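Local coordinates for LRR receptor-like serine/threonine-protein kinase RGI3 (Arabidopsis thaliana, PDB 5HZ0) that acts as a receptor for RGF peptide hormones, which maintain the postembryonic root stem cell niche, and links their signal to downstream components, at residues A[465-468]-A[469-473]; A[474-478]-A[479-483]. The protein carries 5 engineered substitutions. All coordinates share one frame; numbering follows the deposited sequence.

In the fold
Both contacts lie in the leucine-rich-repeat ectodomain of this receptor kinase, and they follow in series along one coil of the solenoid, their centres about 15 Å apart. Contact 1 (465-473) is the turn that leads into strand 473-475; contact 2 (474-483) takes in the end of that strand and the bend that follows. They meet in the core, where L467 CD1 packs on F476 CE2 at 3.8 Å and on I474 CD1 at 4.0 Å. The residues known to recognise the small peptide belong to earlier repeats, ending at R404, and none falls in either contact. The side chain of S477, in contact 2, is about 8 Å from a bound N-acetylglucosamine.

Contact 1: residues A[465-468]-A[469-473]; sequences TTLP and KSLKF
P468 and L471 are the two ends of a type I beta turn, with K469 and S470 at its corners, and the backbone N of L471 closes it by a weak bond to P468 O, 3.3 Å long with an N-H...O angle of 160°. The leucine side chain then turns back toward P468. Its CD1 comes to 3.9 Å from P468 CD, so one methyl sits against the proline ring while the two side chains cross obliquely. The same CD1 lies 3.6 Å from P468 O and reaches L467 CB at 4.1 Å; here L471, the last residue of the turn, meets P468, its first, and L467 just before it. L467, P468 and L471 are all buried, and all three have further apolar neighbours: L467 and L471 both touch L451 of strand 450-452 on the preceding coil, while P468 and L471 also rest on L448.

Here a new coil of the leucine-rich-repeat solenoid begins. The predicted boundary between two repeats falls between P468 and K469, and L471 takes the first leucine position of the LxxLxLxxNxL consensus, two residues ahead of the short strand 473-475 that stacks in parallel on 450-452.

Of the corner residues, K469 turns to solvent and S470 to backbone carbonyls of the preceding coil. K469 keeps CB and CG near the P468 carbonyl carbon, but its extended chain carries the ammonium away from the turn into an exposed position. S470 behaves differently: with chi1 at 59°, OG stands between its own backbone N and carbonyl carbon, and there it hydrogen-bonds to the carbonyl oxygens of L448 and E446. With one proton to give, the hydroxyl probably divides it between these two oxygens or alternates.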
loop_
_atom_site.group_PDB
_atom_site.type_symbol
_atom_site.label_atom_id
_atom_site.label_comp_id
_atom_site.label_asym_id
_atom_site.label_seq_id
_atom_site.Cartn_x
_atom_site.Cartn_y
_atom_site.Cartn_z
ATOM N N THR A 465 -16.295 -0.501 32.970
ATOM C CA THR A 465 -15.104 -1.215 33.446
ATOM C C THR A 465 -14.683 -2.313 32.486
ATOM O O THR A 465 -13.564 -2.822 32.551
ATOM C CB THR A 465 -15.365 -1.905 34.795
ATOM O OG1 THR A 465 -16.669 -2.506 34.777
ATOM C CG2 THR A 465 -15.271 -0.908 35.942
ATOM N N THR A 466 -15.603 -2.684 31.609
ATOM C CA THR A 466 -15.402 -3.798 30.712
ATOM C C THR A 466 -14.575 -3.372 29.502
ATOM O O THR A 466 -14.059 -4.217 28.785
ATOM C CB THR A 466 -16.763 -4.383 30.273
ATOM O OG1 THR A 466 -17.579 -4.594 31.432
ATOM C CG2 THR A 466 -16.594 -5.701 29.531
ATOM N N LEU A 467 -14.415 -2.067 29.287
ATOM C CA LEU A 467 -13.751 -1.600 28.066
ATOM C C LEU A 467 -12.528 -0.700 28.291
ATOM O O LEU A 467 -12.524 0.134 29.187
ATOM C CB LEU A 467 -14.769 -0.908 27.152
ATOM C CG LEU A 467 -15.860 -1.822 26.569
ATOM C CD1 LEU A 467 -16.872 -1.049 25.715
ATOM C CD2 LEU A 467 -15.246 -2.983 25.777
ATOM N N PRO A 468 -11.479 -0.876 27.468
ATOM C CA PRO A 468 -10.267 -0.054 27.596
ATOM C C PRO A 468 -10.468 1.378 27.143
ATOM O O PRO A 468 -11.130 1.618 26.135
ATOM C CB PRO A 468 -9.252 -0.763 26.690
ATOM C CG PRO A 468 -10.041 -1.628 25.806
ATOM C CD PRO A 468 -11.277 -2.015 26.563
ATOM N N LYS A 469 -9.854 2.316 27.853
ATOM C CA LYS A 469 -10.149 3.736 27.669
ATOM C C LYS A 469 -9.434 4.342 26.461
ATOM O O LYS A 469 -9.586 5.525 26.156
ATOM C CB LYS A 469 -9.803 4.504 28.944
ATOM C CG LYS A 469 -10.550 4.008 30.181
ATOM C CD LYS A 469 -10.391 4.993 31.330
ATOM C CE LYS A 469 -10.903 4.434 32.649
ATOM N NZ LYS A 469 -10.866 5.479 33.716
ATOM N N SER A 470 -8.655 3.519 25.775
ATOM C CA SER A 470 -7.951 3.950 24.574
ATOM C C SER A 470 -8.790 3.778 23.314
ATOM O O SER A 470 -8.344 4.156 22.228
ATOM C CB SER A 470 -6.653 3.156 24.423
ATOM O OG SER A 470 -6.930 1.768 24.347
ATOM N N LEU A 471 -9.987 3.201 23.470
ATOM C CA LEU A 471 -10.917 2.953 22.353
ATOM C C LEU A 471 -11.313 4.193 21.544
ATOM O O LEU A 471 -11.626 5.251 22.076
ATOM C CB LEU A 471 -12.161 2.163 22.805
ATOM C CG LEU A 471 -11.897 0.644 22.775
ATOM C CD1 LEU A 471 -12.930 -0.183 23.524
ATOM C CD2 LEU A 471 -11.743 0.160 21.331
ATOM N N LYS A 472 -11.250 4.029 20.235
ATOM C CA LYS A 472 -11.593 5.053 19.279
ATOM C C LYS A 472 -12.900 4.632 18.604
ATOM O O LYS A 472 -13.874 5.414 18.534
ATOM C CB LYS A 472 -10.473 5.257 18.261
ATOM C CG LYS A 472 -9.256 6.034 18.784
ATOM C CD LYS A 472 -8.473 6.623 17.609
ATOM C CE LYS A 472 -7.024 6.906 17.961
ATOM N NZ LYS A 472 -6.916 8.011 18.948
ATOM N N PHE A 473 -12.874 3.425 18.035
ATOM C CA PHE A 473 -14.010 2.873 17.316
ATOM C C PHE A 473 -14.677 1.723 18.088
ATOM O O PHE A 473 -14.012 0.779 18.509
ATOM C CB PHE A 473 -13.555 2.415 15.923
ATOM C CG PHE A 473 -14.669 1.882 15.043
ATOM C CD1 PHE A 473 -15.116 0.572 15.173
ATOM C CD2 PHE A 473 -15.257 2.692 14.070
ATOM C CE1 PHE A 473 -16.125 0.083 14.366
ATOM C CE2 PHE A 473 -16.264 2.206 13.264
ATOM C CZ PHE A 473 -16.698 0.898 13.415
#

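Contact 2: residues A[474-478]-A[479-483]; sequences IDFSD and NALSS
The carbonyl oxygen of F476 is gripped by two side-chain amides, N479 ND2 from within this turn and N503 ND2 from the next coil. The bond from N479 ND2 to F476 O measures 2.7 Å and is nearly straight at 162°. The oxygen lies almost in the amide plane of N479, yet the donor stands well above the plane of the F476 carbonyl. With CG beside its own backbone N (chi1 -77°), N479 brings ND2 round to F476 O. Its other end, OD1, accepts from the backbone N of L458 on the preceding coil. With a leucine in place of N479, F476 O would probably lose its mate within the turn and L458 N its acceptor, leaving the bend less firmly held.

L481 reaches the phenylalanine with CD1, which lies 3.8 Å from F476 CB and 4.1 Å from F476 CD2. One face of the F476 ring is taken by I474 CG2, centred 3.6 Å above it.

D475, at the end of the strand, accepts through OD1 from both S477 OG, at 2.6 Å, and S477 N, at 3.1 Å. The backbone bond makes an Asx turn that fixes the chain's exit from strand 473-475. D478, with positive phi and psi, then bends the chain sharply, and its OD2 bonds to T455 OG1. I474, F476, N479 and L481 fill the LxLxxNxL positions of the repeat, and N479, between N456 and N503, is a rung of the asparagine ladder of leucine-rich-repeat proteins.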
loop_
_atom_site.group_PDB
_atom_site.type_symbol
_atom_site.label_atom_id
_atom_site.label_comp_id
_atom_site.label_asym_id
_atom_site.label_seq_id
_atom_site.Cartn_x
_atom_site.Cartn_y
_atom_site.Cartn_z
ATOM N N ILE A 474 -15.998 1.798 18.252
ATOM C CA ILE A 474 -16.765 0.706 18.851
ATOM C C ILE A 474 -17.984 0.369 18.006
ATOM O O ILE A 474 -18.811 1.230 17.776
ATOM C CB ILE A 474 -17.259 1.059 20.263
ATOM C CG1 ILE A 474 -16.085 1.189 21.228
ATOM C CG2 ILE A 474 -18.230 0.002 20.784
ATOM C CD1 ILE A 474 -16.525 1.517 22.632
ATOM N N ASP A 475 -18.093 -0.871 17.533
ATOM C CA ASP A 475 -19.323 -1.309 16.890
ATOM C C ASP A 475 -19.814 -2.622 17.504
ATOM O O ASP A 475 -19.272 -3.684 17.223
ATOM C CB ASP A 475 -19.054 -1.498 15.393
ATOM C CG ASP A 475 -20.333 -1.598 14.566
ATOM O OD1 ASP A 475 -21.418 -1.775 15.157
ATOM O OD2 ASP A 475 -20.243 -1.510 13.316
ATOM N N PHE A 476 -20.858 -2.534 18.327
ATOM C CA PHE A 476 -21.538 -3.693 18.930
ATOM C C PHE A 476 -22.890 -3.990 18.273
ATOM O O PHE A 476 -23.698 -4.756 18.794
ATOM C CB PHE A 476 -21.668 -3.559 20.452
ATOM C CG PHE A 476 -20.342 -3.445 21.173
ATOM C CD1 PHE A 476 -19.158 -3.842 20.561
ATOM C CD2 PHE A 476 -20.283 -2.949 22.461
ATOM C CE1 PHE A 476 -17.949 -3.732 21.215
ATOM C CE2 PHE A 476 -19.076 -2.838 23.119
ATOM C CZ PHE A 476 -17.908 -3.234 22.499
ATOM N N SER A 477 -23.172 -3.313 17.174
ATOM C CA SER A 477 -24.496 -3.394 16.573
ATOM C C SER A 477 -24.888 -4.800 16.157
ATOM O O SER A 477 -24.045 -5.645 15.908
ATOM C CB SER A 477 -24.642 -2.424 15.391
ATOM O OG SER A 477 -23.708 -2.708 14.373
ATOM N N ASP A 478 -26.193 -5.032 16.109
ATOM C CA ASP A 478 -26.753 -6.316 15.714
ATOM C C ASP A 478 -26.323 -7.436 16.663
ATOM O O ASP A 478 -25.662 -8.393 16.276
ATOM C CB ASP A 478 -26.355 -6.616 14.268
ATOM C CG ASP A 478 -27.214 -7.653 13.639
ATOM O OD1 ASP A 478 -28.286 -7.948 14.213
ATOM O OD2 ASP A 478 -26.820 -8.176 12.571
ATOM N N ASN A 479 -26.733 -7.302 17.915
ATOM C CA ASN A 479 -26.537 -8.331 18.921
ATOM C C ASN A 479 -27.803 -8.417 19.781
ATOM O O ASN A 479 -28.845 -7.844 19.438
ATOM C CB ASN A 479 -25.285 -8.053 19.793
ATOM C CG ASN A 479 -23.969 -8.404 19.085
ATOM O OD1 ASN A 479 -23.647 -9.578 18.888
ATOM N ND2 ASN A 479 -23.199 -7.387 18.725
ATOM N N ALA A 480 -27.727 -9.207 20.846
ATOM C CA ALA A 480 -28.746 -9.265 21.895
ATOM C C ALA A 480 -28.428 -8.508 23.204
ATOM O O ALA A 480 -28.983 -8.841 24.251
ATOM C CB ALA A 480 -29.233 -10.683 22.137
ATOM N N LEU A 481 -27.452 -7.599 23.178
ATOM C CA LEU A 481 -27.056 -6.838 24.378
ATOM C C LEU A 481 -28.236 -6.176 25.118
ATOM O O LEU A 481 -29.183 -5.695 24.497
ATOM C CB LEU A 481 -26.017 -5.763 24.018
ATOM C CG LEU A 481 -24.640 -6.205 23.494
ATOM C CD1 LEU A 481 -23.728 -5.007 23.269
ATOM C CD2 LEU A 481 -23.974 -7.224 24.430
ATOM N N SER A 482 -28.186 -6.161 26.450
ATOM C CA SER A 482 -29.311 -5.628 27.228
ATOM C C SER A 482 -28.936 -4.809 28.464
ATOM O O SER A 482 -27.768 -4.477 28.700
ATOM C CB SER A 482 -30.297 -6.739 27.622
ATOM O OG SER A 482 -29.808 -7.502 28.722
ATOM N N SER A 483 -29.969 -4.521 29.247
ATOM C CA SER A 483 -29.968 -3.526 30.313
ATOM C C SER A 483 -29.558 -2.139 29.822
ATOM O O SER A 483 -29.799 -1.792 28.671
ATOM C CB SER A 483 -29.077 -3.965 31.473
ATOM O OG SER A 483 -29.238 -3.084 32.571
#